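Local coordinates for protein mucin-like protocadherin (Homo sapiens, PDB 6OAE) that probably joins adjacent microvilli of epithelial cells through calcium-dependent complexes with a partner cadherin, represented here by its two outermost extracellular cadherin repeats, at residues V181-G186 against E190-A195; L125-R130 against D134-T139; Y138-M143 against P159-D164; D149-V154 against P173-W178; K105-E110 against S117-E122. All coordinates share one frame; numbering follows the deposited sequence. Where two conformers were deposited one is given.

Interaction 1: V181-G186 against E190-A195. With CA (calcium ion), chain E.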
# COMPACT_ATOMS: atom_id res chain seq x y z
N VAL A 181 8.56 8.67 -9.04
CA VAL A 181 7.20 8.21 -8.71
C VAL A 181 6.96 8.59 -7.25
O VAL A 181 7.92 8.48 -6.46
CB VAL A 181 7.01 6.70 -8.97
CG1 VAL A 181 7.92 5.83 -8.11
CG2 VAL A 181 5.55 6.31 -8.82
N ARG A 182 5.76 9.03 -6.93
CA ARG A 182 5.34 9.26 -5.52
C ARG A 182 3.99 8.59 -5.34
O ARG A 182 3.29 8.36 -6.36
CB ARG A 182 5.35 10.75 -5.16
CG ARG A 182 4.38 11.60 -5.96
CD ARG A 182 4.19 13.03 -5.48
NE ARG A 182 3.13 13.64 -6.28
CZ ARG A 182 3.28 14.23 -7.48
NH1 ARG A 182 4.47 14.34 -8.06
NH2 ARG A 182 2.23 14.73 -8.10
N ASP A 183 3.63 8.29 -4.08
CA ASP A 183 2.37 7.56 -3.75
C ASP A 183 1.30 8.53 -3.23
O ASP A 183 0.36 8.06 -2.61
CB ASP A 183 2.66 6.42 -2.78
CG ASP A 183 3.35 6.82 -1.49
OD1 ASP A 183 3.54 8.05 -1.24
OD2 ASP A 183 3.72 5.89 -0.75
N THR A 184 1.46 9.84 -3.45
CA THR A 184 0.49 10.89 -3.06
C THR A 184 0.32 11.87 -4.21
O THR A 184 1.26 12.13 -4.96
CB THR A 184 0.94 11.62 -1.78
OG1 THR A 184 2.18 12.30 -2.03
CG2 THR A 184 1.05 10.66 -0.61
N PRO A 185 -0.87 12.46 -4.40
CA PRO A 185 -1.05 13.47 -5.43
C PRO A 185 -0.17 14.71 -5.17
O PRO A 185 0.32 15.27 -6.11
CB PRO A 185 -2.53 13.89 -5.34
CG PRO A 185 -3.19 12.88 -4.44
CD PRO A 185 -2.11 12.18 -3.65
N GLY A 186 -0.02 15.07 -3.89
CA GLY A 186 0.74 16.25 -3.43
C GLY A 186 2.22 15.92 -3.27
O GLY A 186 2.55 14.81 -2.79
N GLU A 190 2.76 14.76 3.99
CA GLU A 190 3.34 13.73 4.90
C GLU A 190 2.21 12.83 5.42
O GLU A 190 1.22 13.33 5.93
CB GLU A 190 4.10 14.46 6.01
CG GLU A 190 5.43 15.03 5.53
CD GLU A 190 5.94 16.31 6.18
OE1 GLU A 190 5.16 16.99 6.89
OE2 GLU A 190 7.13 16.63 5.96
N PRO A 191 2.28 11.48 5.31
CA PRO A 191 3.41 10.76 4.71
C PRO A 191 3.35 10.73 3.17
O PRO A 191 2.26 10.68 2.61
CB PRO A 191 3.23 9.34 5.26
CG PRO A 191 1.72 9.19 5.33
CD PRO A 191 1.23 10.55 5.75
N SER A 192 4.51 10.77 2.52
CA SER A 192 4.68 10.64 1.05
C SER A 192 6.03 9.98 0.77
O SER A 192 7.00 10.37 1.38
CB SER A 192 4.57 11.96 0.35
OG SER A 192 4.69 11.79 -1.06
N HIS A 193 6.07 9.01 -0.13
CA HIS A 193 7.30 8.27 -0.46
C HIS A 193 7.59 8.45 -1.94
O HIS A 193 6.64 8.39 -2.72
CB HIS A 193 7.17 6.80 -0.12
CG HIS A 193 6.68 6.57 1.27
ND1 HIS A 193 5.38 6.22 1.51
CD2 HIS A 193 7.31 6.66 2.47
CE1 HIS A 193 5.21 6.08 2.82
NE2 HIS A 193 6.39 6.35 3.43
N THR A 194 8.86 8.64 -2.28
CA THR A 194 9.32 8.88 -3.66
C THR A 194 10.38 7.83 -3.99
O THR A 194 11.17 7.49 -3.09
CB THR A 194 9.85 10.31 -3.84
OG1 THR A 194 8.77 11.21 -3.60
CG2 THR A 194 10.37 10.59 -5.24
N ALA A 195 10.36 7.34 -5.23
CA ALA A 195 11.41 6.50 -5.83
C ALA A 195 11.83 7.18 -7.13
O ALA A 195 11.02 7.94 -7.72
CB ALA A 195 10.89 5.10 -6.04
CA CA E . 2.68 3.88 -0.21

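Interaction 2: L125-R130 against D134-T139. With CA (calcium ion), chain E.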
# COMPACT_ATOMS: atom_id res chain seq x y z
N LEU A 125 7.66 0.77 -17.29
CA LEU A 125 8.06 1.92 -16.42
C LEU A 125 7.40 1.87 -15.04
O LEU A 125 7.97 2.48 -14.17
CB LEU A 125 7.69 3.25 -17.10
CG LEU A 125 8.45 3.56 -18.39
CD1 LEU A 125 8.25 5.02 -18.80
CD2 LEU A 125 9.92 3.29 -18.23
N GLN A 126 6.28 1.19 -14.88
CA GLN A 126 5.46 1.31 -13.64
C GLN A 126 6.25 0.82 -12.42
O GLN A 126 7.06 -0.14 -12.53
CB GLN A 126 4.10 0.63 -13.78
CG GLN A 126 4.17 -0.88 -13.96
CD GLN A 126 2.83 -1.42 -14.41
OE1 GLN A 126 1.84 -0.69 -14.52
NE2 GLN A 126 2.79 -2.72 -14.69
N ALA A 127 6.03 1.49 -11.30
CA ALA A 127 6.50 1.07 -9.97
C ALA A 127 5.40 0.24 -9.31
O ALA A 127 4.29 0.16 -9.85
CB ALA A 127 6.86 2.29 -9.16
N GLU A 128 5.73 -0.35 -8.17
CA GLU A 128 4.77 -1.11 -7.33
C GLU A 128 4.91 -0.62 -5.89
O GLU A 128 6.06 -0.38 -5.45
CB GLU A 128 4.99 -2.62 -7.40
CG GLU A 128 3.80 -3.41 -6.89
CD GLU A 128 3.87 -4.88 -7.26
OE1 GLU A 128 4.81 -5.25 -8.01
OE2 GLU A 128 3.00 -5.64 -6.81
N ASP A 129 3.77 -0.47 -5.23
CA ASP A 129 3.65 0.01 -3.83
C ASP A 129 2.80 -1.01 -3.08
O ASP A 129 1.65 -1.25 -3.53
CB ASP A 129 3.08 1.42 -3.86
CG ASP A 129 3.07 2.12 -2.53
OD1 ASP A 129 2.80 1.44 -1.51
OD2 ASP A 129 3.32 3.33 -2.52
N ARG A 130 3.33 -1.59 -2.00
CA ARG A 130 2.62 -2.63 -1.20
C ARG A 130 1.38 -2.05 -0.50
O ARG A 130 0.57 -2.84 -0.00
CB ARG A 130 3.59 -3.34 -0.24
CG ARG A 130 4.65 -4.18 -0.95
CD ARG A 130 5.56 -4.94 0.01
NE ARG A 130 6.52 -5.78 -0.70
CZ ARG A 130 6.22 -6.91 -1.31
NH1 ARG A 130 7.17 -7.59 -1.94
NH2 ARG A 130 4.98 -7.38 -1.31
N ASP A 134 -2.84 2.71 -3.02
CA ASP A 134 -2.11 3.96 -3.36
C ASP A 134 -2.12 4.14 -4.88
O ASP A 134 -1.73 3.19 -5.59
CB ASP A 134 -0.68 3.96 -2.81
CG ASP A 134 -0.57 4.29 -1.33
OD1 ASP A 134 -1.64 4.49 -0.69
OD2 ASP A 134 0.57 4.39 -0.85
N ILE A 135 -2.56 5.31 -5.34
CA ILE A 135 -2.44 5.73 -6.76
C ILE A 135 -1.05 6.32 -6.91
O ILE A 135 -0.69 7.17 -6.06
CB ILE A 135 -3.53 6.74 -7.17
CG1 ILE A 135 -4.93 6.19 -6.89
CG2 ILE A 135 -3.35 7.16 -8.63
CD1 ILE A 135 -5.16 4.82 -7.48
N LEU A 136 -0.29 5.89 -7.92
CA LEU A 136 1.10 6.37 -8.09
C LEU A 136 1.12 7.48 -9.15
O LEU A 136 0.40 7.38 -10.14
CB LEU A 136 2.00 5.18 -8.45
CG LEU A 136 2.03 4.07 -7.40
CD1 LEU A 136 3.10 3.05 -7.74
CD2 LEU A 136 2.23 4.63 -6.00
N PHE A 137 1.92 8.50 -8.89
CA PHE A 137 2.06 9.76 -9.65
C PHE A 137 3.48 9.81 -10.18
O PHE A 137 4.42 9.81 -9.37
CB PHE A 137 1.74 10.94 -8.75
CG PHE A 137 0.27 11.04 -8.42
CD1 PHE A 137 -0.30 10.21 -7.45
CD2 PHE A 137 -0.54 11.95 -9.08
CE1 PHE A 137 -1.66 10.29 -7.18
CE2 PHE A 137 -1.90 12.03 -8.79
CZ PHE A 137 -2.45 11.21 -7.84
N TYR A 138 3.61 9.86 -11.50
CA TYR A 138 4.90 9.77 -12.22
C TYR A 138 5.23 11.10 -12.87
O TYR A 138 4.34 11.75 -13.47
CB TYR A 138 4.82 8.70 -13.29
CG TYR A 138 4.58 7.32 -12.77
CD1 TYR A 138 3.29 6.85 -12.54
CD2 TYR A 138 5.65 6.47 -12.50
CE1 TYR A 138 3.08 5.56 -12.07
CE2 TYR A 138 5.44 5.18 -12.04
CZ TYR A 138 4.15 4.73 -11.82
OH TYR A 138 3.93 3.46 -11.35
N THR A 139 6.50 11.48 -12.76
CA THR A 139 7.07 12.72 -13.30
C THR A 139 8.30 12.38 -14.11
O THR A 139 9.10 11.56 -13.62
CB THR A 139 7.41 13.70 -12.18
OG1 THR A 139 6.19 13.89 -11.46
CG2 THR A 139 7.91 15.02 -12.72
CA CA E . 2.68 3.88 -0.21

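Interaction 3: Y138-M143 against P159-D164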
# COMPACT_ATOMS: atom_id res chain seq x y z
N TYR A 138 3.61 9.86 -11.50
CA TYR A 138 4.90 9.77 -12.22
C TYR A 138 5.23 11.10 -12.87
O TYR A 138 4.34 11.75 -13.47
CB TYR A 138 4.82 8.70 -13.29
CG TYR A 138 4.58 7.32 -12.77
CD1 TYR A 138 3.29 6.85 -12.54
CD2 TYR A 138 5.65 6.47 -12.50
CE1 TYR A 138 3.08 5.56 -12.07
CE2 TYR A 138 5.44 5.18 -12.04
CZ TYR A 138 4.15 4.73 -11.82
OH TYR A 138 3.93 3.46 -11.35
N THR A 139 6.50 11.48 -12.76
CA THR A 139 7.07 12.72 -13.30
C THR A 139 8.30 12.38 -14.11
O THR A 139 9.10 11.56 -13.62
CB THR A 139 7.41 13.70 -12.18
OG1 THR A 139 6.19 13.89 -11.46
CG2 THR A 139 7.91 15.02 -12.72
N LEU A 140 8.46 13.00 -15.28
CA LEU A 140 9.65 12.85 -16.14
C LEU A 140 10.42 14.17 -16.11
O LEU A 140 9.78 15.24 -16.41
CB LEU A 140 9.20 12.48 -17.55
CG LEU A 140 10.31 11.96 -18.46
CD1 LEU A 140 10.71 10.55 -18.07
CD2 LEU A 140 9.86 12.03 -19.91
N GLN A 141 11.69 14.14 -15.73
CA GLN A 141 12.56 15.34 -15.66
C GLN A 141 13.77 15.13 -16.58
O GLN A 141 14.48 14.15 -16.38
CB GLN A 141 12.98 15.58 -14.22
CG GLN A 141 13.85 16.82 -14.04
CD GLN A 141 14.25 17.07 -12.60
OE1 GLN A 141 15.26 17.72 -12.33
NE2 GLN A 141 13.45 16.55 -11.66
N GLU A 142 13.98 16.01 -17.55
CA GLU A 142 15.14 15.87 -18.47
C GLU A 142 16.42 15.97 -17.64
O GLU A 142 16.49 16.81 -16.72
CB GLU A 142 15.11 16.85 -19.64
CG GLU A 142 15.17 18.31 -19.25
CD GLU A 142 15.12 19.22 -20.45
OE1 GLU A 142 15.71 20.30 -20.37
OE2 GLU A 142 14.51 18.84 -21.48
N MET A 143 17.37 15.10 -17.96
CA MET A 143 18.74 15.07 -17.38
C MET A 143 19.68 15.76 -18.37
O MET A 143 20.55 16.50 -17.92
CB MET A 143 19.17 13.63 -17.15
CG MET A 143 20.01 13.44 -15.92
SD MET A 143 21.02 11.96 -16.05
CE MET A 143 22.31 12.55 -17.14
N PRO A 159 2.25 5.98 -16.87
CA PRO A 159 3.63 6.21 -17.32
C PRO A 159 4.05 5.43 -18.58
O PRO A 159 5.01 4.69 -18.53
CB PRO A 159 4.42 5.77 -16.08
CG PRO A 159 3.63 4.62 -15.54
CD PRO A 159 2.21 5.12 -15.67
N ALA A 160 3.35 5.65 -19.69
CA ALA A 160 3.80 5.23 -21.03
C ALA A 160 4.60 6.40 -21.57
O ALA A 160 4.15 7.54 -21.35
CB ALA A 160 2.64 4.88 -21.92
N LEU A 161 5.72 6.14 -22.23
CA LEU A 161 6.56 7.21 -22.81
C LEU A 161 6.17 7.35 -24.28
O LEU A 161 6.23 6.34 -25.02
CB LEU A 161 8.04 6.89 -22.63
CG LEU A 161 8.97 8.09 -22.85
CD1 LEU A 161 8.77 9.13 -21.78
CD2 LEU A 161 10.43 7.66 -22.90
N ARG A 162 5.77 8.55 -24.66
CA ARG A 162 5.32 8.89 -26.02
C ARG A 162 6.39 9.72 -26.73
O ARG A 162 6.99 10.60 -26.08
CB ARG A 162 3.98 9.62 -25.89
CG ARG A 162 3.46 10.22 -27.19
CD ARG A 162 2.16 11.00 -26.99
NE ARG A 162 2.42 12.06 -26.04
CZ ARG A 162 1.60 12.48 -25.10
NH1 ARG A 162 0.41 11.93 -24.96
NH2 ARG A 162 1.98 13.43 -24.27
N LEU A 163 6.64 9.45 -28.01
CA LEU A 163 7.46 10.33 -28.87
C LEU A 163 6.60 11.52 -29.33
O LEU A 163 5.51 11.30 -29.91
CB LEU A 163 8.01 9.54 -30.07
CG LEU A 163 8.87 10.34 -31.03
CD1 LEU A 163 10.19 10.76 -30.39
CD2 LEU A 163 9.14 9.53 -32.29
N ASP A 164 7.07 12.73 -29.10
CA ASP A 164 6.31 13.98 -29.39
C ASP A 164 6.85 14.74 -30.58
O ASP A 164 6.10 15.58 -31.09
CB ASP A 164 6.36 14.89 -28.18
CG ASP A 164 5.70 14.25 -26.99
OD1 ASP A 164 4.62 13.61 -27.20
OD2 ASP A 164 6.27 14.38 -25.89

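Interaction 4: D149-V154 against P173-W178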
# COMPACT_ATOMS: atom_id res chain seq x y z
N ASP A 149 11.81 17.94 -25.08
CA ASP A 149 11.26 18.34 -26.41
C ASP A 149 10.79 17.08 -27.17
O ASP A 149 9.89 17.21 -28.00
CB ASP A 149 12.28 19.08 -27.27
CG ASP A 149 12.89 20.35 -26.67
OD1 ASP A 149 12.37 20.84 -25.64
OD2 ASP A 149 13.89 20.85 -27.26
N TYR A 150 11.34 15.90 -26.88
CA TYR A 150 11.13 14.69 -27.70
C TYR A 150 10.17 13.69 -27.08
O TYR A 150 9.54 13.00 -27.85
CB TYR A 150 12.45 13.99 -27.95
CG TYR A 150 13.38 14.82 -28.79
CD1 TYR A 150 14.24 15.73 -28.20
CD2 TYR A 150 13.38 14.73 -30.18
CE1 TYR A 150 15.10 16.51 -28.95
CE2 TYR A 150 14.25 15.50 -30.95
CZ TYR A 150 15.11 16.39 -30.33
OH TYR A 150 15.96 17.17 -31.07
N PHE A 151 10.14 13.56 -25.75
CA PHE A 151 9.37 12.51 -25.04
C PHE A 151 8.63 13.10 -23.85
O PHE A 151 9.12 14.02 -23.20
CB PHE A 151 10.29 11.40 -24.55
CG PHE A 151 11.05 10.67 -25.63
CD1 PHE A 151 10.46 9.66 -26.37
CD2 PHE A 151 12.38 10.98 -25.88
CE1 PHE A 151 11.18 8.98 -27.33
CE2 PHE A 151 13.10 10.31 -26.86
CZ PHE A 151 12.49 9.31 -27.58
N SER A 152 7.44 12.54 -23.58
CA SER A 152 6.61 12.89 -22.40
C SER A 152 5.83 11.65 -21.96
O SER A 152 5.69 10.72 -22.77
CB SER A 152 5.70 14.05 -22.73
OG SER A 152 4.79 13.69 -23.74
N LEU A 153 5.37 11.65 -20.71
CA LEU A 153 4.49 10.59 -20.19
C LEU A 153 3.09 10.88 -20.70
O LEU A 153 2.72 12.08 -20.82
CB LEU A 153 4.52 10.61 -18.67
CG LEU A 153 5.87 10.30 -18.04
CD1 LEU A 153 5.72 10.33 -16.54
CD2 LEU A 153 6.40 8.95 -18.50
N VAL A 154 2.33 9.83 -21.00
CA VAL A 154 0.92 10.02 -21.45
C VAL A 154 0.15 10.76 -20.35
O VAL A 154 -0.61 11.71 -20.68
CB VAL A 154 0.27 8.68 -21.84
CG1 VAL A 154 -1.24 8.84 -22.01
CG2 VAL A 154 0.90 8.14 -23.09
N PRO A 173 21.48 11.96 -30.44
CA PRO A 173 21.38 10.51 -30.42
C PRO A 173 21.09 9.92 -29.03
O PRO A 173 20.71 8.78 -28.99
CB PRO A 173 22.77 10.05 -30.85
CG PRO A 173 23.67 11.15 -30.31
CD PRO A 173 22.87 12.42 -30.47
N ASN A 174 21.32 10.70 -27.97
CA ASN A 174 21.13 10.26 -26.55
C ASN A 174 20.25 11.28 -25.83
O ASN A 174 20.54 12.50 -25.94
CB ASN A 174 22.45 10.08 -25.77
CG ASN A 174 22.25 9.82 -24.29
OD1 ASN A 174 21.80 10.69 -23.53
ND2 ASN A 174 22.59 8.62 -23.85
N MET A 175 19.22 10.80 -25.13
CA MET A 175 18.33 11.62 -24.27
C MET A 175 18.20 10.87 -22.94
O MET A 175 17.80 9.69 -22.97
CB MET A 175 16.95 11.82 -24.89
CG MET A 175 16.92 12.96 -25.91
SD MET A 175 15.97 12.65 -27.40
CE MET A 175 16.76 11.16 -27.99
N THR A 176 18.54 11.50 -21.83
CA THR A 176 18.43 10.87 -20.49
C THR A 176 17.42 11.64 -19.65
O THR A 176 17.40 12.89 -19.70
CB THR A 176 19.80 10.71 -19.84
OG1 THR A 176 20.57 9.91 -20.73
CG2 THR A 176 19.72 10.01 -18.50
N PHE A 177 16.63 10.88 -18.89
CA PHE A 177 15.57 11.39 -18.01
C PHE A 177 15.70 10.79 -16.62
O PHE A 177 16.14 9.64 -16.50
CB PHE A 177 14.19 10.99 -18.52
CG PHE A 177 13.83 11.60 -19.85
CD1 PHE A 177 13.34 12.89 -19.91
CD2 PHE A 177 13.95 10.87 -21.01
CE1 PHE A 177 12.98 13.45 -21.14
CE2 PHE A 177 13.61 11.43 -22.24
CZ PHE A 177 13.12 12.72 -22.29
N TRP A 178 15.32 11.58 -15.63
CA TRP A 178 14.94 11.09 -14.28
C TRP A 178 13.45 10.77 -14.34
O TRP A 178 12.67 11.64 -14.81
CB TRP A 178 15.21 12.12 -13.19
CG TRP A 178 16.63 12.22 -12.76
CD1 TRP A 178 17.36 11.27 -12.11
CD2 TRP A 178 17.49 13.37 -12.91
NE1 TRP A 178 18.63 11.73 -11.87
CE2 TRP A 178 18.74 13.02 -12.34
CE3 TRP A 178 17.34 14.64 -13.48
CZ2 TRP A 178 19.82 13.91 -12.33
CZ3 TRP A 178 18.41 15.52 -13.47
CH2 TRP A 178 19.64 15.15 -12.90

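Interaction 5: K105-E110 against S117-E122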
# COMPACT_ATOMS: atom_id res chain seq x y z
N LYS A 105 18.10 2.30 -16.88
CA LYS A 105 17.60 1.42 -17.96
C LYS A 105 17.74 2.15 -19.30
O LYS A 105 17.45 3.37 -19.33
CB LYS A 105 16.13 1.13 -17.65
CG LYS A 105 15.42 0.15 -18.55
CD LYS A 105 13.92 0.37 -18.64
CE LYS A 105 13.15 -0.11 -17.43
NZ LYS A 105 12.42 -1.38 -17.66
N GLU A 106 18.15 1.43 -20.36
CA GLU A 106 18.32 1.99 -21.72
C GLU A 106 17.26 1.40 -22.67
O GLU A 106 16.95 0.21 -22.53
CB GLU A 106 19.75 1.74 -22.19
CG GLU A 106 20.78 2.11 -21.13
CD GLU A 106 22.15 2.52 -21.65
OE1 GLU A 106 22.41 2.30 -22.86
OE2 GLU A 106 22.95 3.06 -20.85
N ILE A 107 16.74 2.23 -23.57
CA ILE A 107 15.80 1.80 -24.65
C ILE A 107 16.36 2.35 -25.96
O ILE A 107 16.66 3.55 -26.01
CB ILE A 107 14.36 2.31 -24.41
CG1 ILE A 107 13.71 1.70 -23.15
CG2 ILE A 107 13.51 2.05 -25.66
CD1 ILE A 107 14.20 2.26 -21.83
N ARG A 108 16.46 1.51 -26.99
CA ARG A 108 16.86 1.95 -28.34
C ARG A 108 15.60 2.26 -29.14
O ARG A 108 14.62 1.47 -29.08
CB ARG A 108 17.85 0.92 -28.91
CG ARG A 108 19.21 1.09 -28.26
CD ARG A 108 20.14 -0.06 -28.37
NE ARG A 108 19.60 -1.28 -27.83
CZ ARG A 108 19.43 -1.57 -26.54
NH1 ARG A 108 19.75 -0.71 -25.58
NH2 ARG A 108 18.93 -2.75 -26.21
N VAL A 109 15.60 3.39 -29.85
CA VAL A 109 14.42 3.89 -30.61
C VAL A 109 14.90 4.23 -32.01
O VAL A 109 15.86 5.02 -32.15
CB VAL A 109 13.78 5.11 -29.95
CG1 VAL A 109 12.35 5.30 -30.42
CG2 VAL A 109 13.83 5.05 -28.43
N GLU A 110 14.24 3.68 -33.03
CA GLU A 110 14.61 3.98 -34.44
C GLU A 110 14.35 5.46 -34.71
O GLU A 110 13.33 5.99 -34.26
CB GLU A 110 13.88 3.06 -35.39
CG GLU A 110 14.44 1.67 -35.37
CD GLU A 110 13.79 0.77 -36.40
OE1 GLU A 110 13.75 1.17 -37.59
OE2 GLU A 110 13.31 -0.30 -36.01
N SER A 117 3.80 8.03 -31.28
CA SER A 117 3.95 6.58 -30.99
C SER A 117 4.23 6.42 -29.50
O SER A 117 5.02 7.23 -28.96
CB SER A 117 5.08 5.94 -31.78
OG SER A 117 4.83 5.95 -33.17
N THR A 118 3.66 5.40 -28.88
CA THR A 118 4.15 4.92 -27.56
C THR A 118 5.48 4.23 -27.83
O THR A 118 5.51 3.34 -28.70
CB THR A 118 3.15 3.98 -26.87
OG1 THR A 118 2.00 4.74 -26.55
CG2 THR A 118 3.71 3.37 -25.61
N VAL A 119 6.55 4.62 -27.13
CA VAL A 119 7.91 4.01 -27.30
C VAL A 119 8.22 3.11 -26.10
O VAL A 119 9.00 2.14 -26.26
CB VAL A 119 8.96 5.11 -27.54
CG1 VAL A 119 10.38 4.61 -27.40
CG2 VAL A 119 8.76 5.76 -28.91
N ILE A 120 7.69 3.42 -24.91
CA ILE A 120 7.82 2.53 -23.71
C ILE A 120 6.42 2.39 -23.14
O ILE A 120 5.81 3.38 -22.76
CB ILE A 120 8.81 3.06 -22.66
CG1 ILE A 120 10.15 3.48 -23.27
CG2 ILE A 120 9.01 2.00 -21.58
CD1 ILE A 120 11.12 4.12 -22.27
N PRO A 121 5.87 1.16 -23.05
CA PRO A 121 4.55 0.98 -22.47
C PRO A 121 4.65 1.08 -20.94
O PRO A 121 5.73 0.90 -20.35
CB PRO A 121 4.16 -0.41 -22.98
CG PRO A 121 5.48 -1.14 -22.95
CD PRO A 121 6.48 -0.12 -23.45
N GLU A 122 3.50 1.38 -20.33
CA GLU A 122 3.29 1.50 -18.86
C GLU A 122 3.95 0.32 -18.12
O GLU A 122 4.59 0.54 -17.07
CB GLU A 122 1.78 1.62 -18.63
CG GLU A 122 1.41 2.38 -17.40
CD GLU A 122 -0.08 2.55 -17.13
OE1 GLU A 122 -0.46 2.60 -15.94
OE2 GLU A 122 -0.85 2.67 -18.10

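Interaction 1: V181-G186 against E190-A195
Val181 and Ala195 form an antiparallel hydrogen-bonded pair, the N of Val181 lying 2.9 Å from the O of Ala195, and Arg182 and Thr194 follow as a non-hydrogen-bonded pair before the two chains leave the sheet. On one face of this ladder, CG1 of Val181 rests against CB of Ala195. Past its end, beyond a weak bond from N of Asp183 to O of His193, side chains take over, and Asp183 shows how one carboxylate can serve several partners. With CG held between its own backbone N and carbonyl carbon (chi1 56°), the carboxylate comes within reach of His193. Its OD2 receives the ND1 proton of His193 at 2.8 Å, in the plane of the imidazole and on the syn lone pair, while OD1 takes the backbone N of His193 at 2.9 Å from outside the carboxylate plane. The same OD2 binds calcium at 2.3 Å, so the histidine fixes the rotation of a metal ligand and may balance some of its charge. Farther out, OG of Ser192 donates to OG1 of Thr184, whose own proton goes to O of Gly186. Asn94, Asn96, Asp129, Asp131 and Asp134 complete the metal site, one of the calcium sites characteristic of the linker between successive cadherin repeats.

Interaction 2: L125-R130 against D134-T139
Asp129 and Asp134 meet through a shared calcium ion, which Asp129 holds with both oxygens, OD2 at 2.5 Å and OD1 at a longer 2.8 Å, and Asp134 with OD2 alone at 2.3 Å. Their carboxylate planes stand 78° apart, and OD2 of Asp129 approaches OD2 of Asp134 to 3.4 Å, a closeness that the shared cation presumably offsets. In Asp129, CG lies opposite the backbone N (chi1 -172°), which carries the carboxylate across to the metal. Behind this first shell sits Leu136: its CD2 lies 3.9 Å from OD2 of Asp129, and its CD1 packs against CB and O of Ala127. One step farther back, the backbone N of Ala127 donates to OH of Tyr138 at 2.9 Å, approaching at the ring edge and in its plane, a bond that ties the loop to the strand. The loop 125-130 follows the short helix 122-125, and Val181 of strand 174-182 touches Ala127, Leu136 and Tyr138, so the calcium ligands stand on the end of the repeat's hydrophobic core.

Interaction 3: Y138-M143 against P159-D164
The ring of Tyr138 carries the pyrrolidine of Pro159 on one face, a CH-pi contact in which CG of the proline stands 3.6 Å from the ring centroid and only 10° off the normal. This is the interior of a cadherin repeat, a Greek-key beta sandwich, and the contact runs between its two sheets: strand 137-142 belongs to one, strand 158-163 to the other. The proline lies along much of the ring, and its three methylene carbons divide the work. CB sits nearest CG of Tyr138, at 3.7 Å, whereas CD lies over the CD1 and CE1 side. With its hydroxyl already bonded to Ala127, the ring is held at both its polar end and its face. Leu153 of strand 151-155 also comes against Tyr138. Two residues along each strand the pattern repeats with aliphatic groups. Leu140 and Leu161 both place CG opposite the backbone N (chi1 -166° and -164°), which projects their branches inward from the two sheets. Phe177 and Phe151 flank this second layer, one from each sheet. The two leucine side chains run at about a right angle, and they touch through single methyls, CD2 of Leu140 lying 3.6 Å from CD1 of Leu161.

Interaction 4: D149-V154 against P173-W178
A single sulfur, SD of Met175, touches two aromatic rings and meets each in a different way. Toward Tyr150 the approach is oblique: SD lies 4.1 Å from the ring centroid and 32° off its normal, with CD1 of Tyr150 its nearest atom. Toward Phe151 the sulfur comes at the edge, 3.7 Å from CE2, and the CE methyl of Met175 stays close to the plane of the same ring. Both are Met-aromatic contacts. The methionine manages them by bending rather than extending: chi2 is an unusual 139°, and chi3 bends the chain again, carrying CE to the edge of Phe151. A second pair extends the cluster. CZ of Phe177 abuts CB of Phe151 at 3.9 Å, and CE2 of Phe177 lies at a like distance from CD2 of Phe151, the two side chains crossing at about a right angle. Every residue that touches here is buried. Val203 closes on Met175 from strand 194-204, Leu161 and Leu163 reach Phe151 from strand 158-163, and Leu140 lies on Phe177. Between 149-154 and 173-178 the contact is thus apolar and sulfur-aromatic packing, joining the two sheets across the interior, as in the hydrophobic core of the cadherin beta sandwich.

Interaction 5: K105-E110 against S117-E122
Strand 105-110 and the segment 117-122 face each other with their backbones well apart, the CA atoms of Val109 and Val119 being 7.3 Å from one another and those of Ile107 and Ile120 8.1 Å, so side chains alone bridge the space. Val109 and Val119 reach toward each other tip to tip. CG1 of Val119, placed opposite its backbone N (chi1 167°), nestles against both methyls of Val109, 3.6 Å from CG2 and 3.7 Å from CG1. The isoleucines meet through their longer branches: CD1 of Ile120 lies 3.6 Å from CD1 of Ile107 and also rests on its CG1. That two consecutive residues, Val119 and Ile120, should both point into the core follows from a classic beta bulge, where they share Leu161 of the adjacent strand as their opposite. Strand 104-110 is itself bonded to strand 194-204, while Leu163 of the neighbouring strand 158-163, in Val119's own sheet, packs on Val119. The contact therefore joins one edge strand of each sheet, the first two strands of the repeat, across the interior of the cadherin beta sandwich.

In the fold
All five contacts belong to the second cadherin repeat, and they run from its calcium end into its core. Interactions 1 and 2, their centres 9 Å apart, share one calcium ion: OD2 of Asp183 lies 3.1 Å from OD2 of Asp129, and N of Phe137 probably bonds to O of Arg182 at 2.9 Å. Tyr138 belongs to both interactions 2 and 3, linking the metal-bearing loop with the sandwich interior. Interactions 3 and 4 lie side by side, centres 6 Å apart, and N of Asp164 probably donates to O of Tyr150. Interaction 5 adjoins interaction 3 through strand pairing of Leu161 with Val119 and Ile120, but lies about 25 Å from interaction 1, centre to centre.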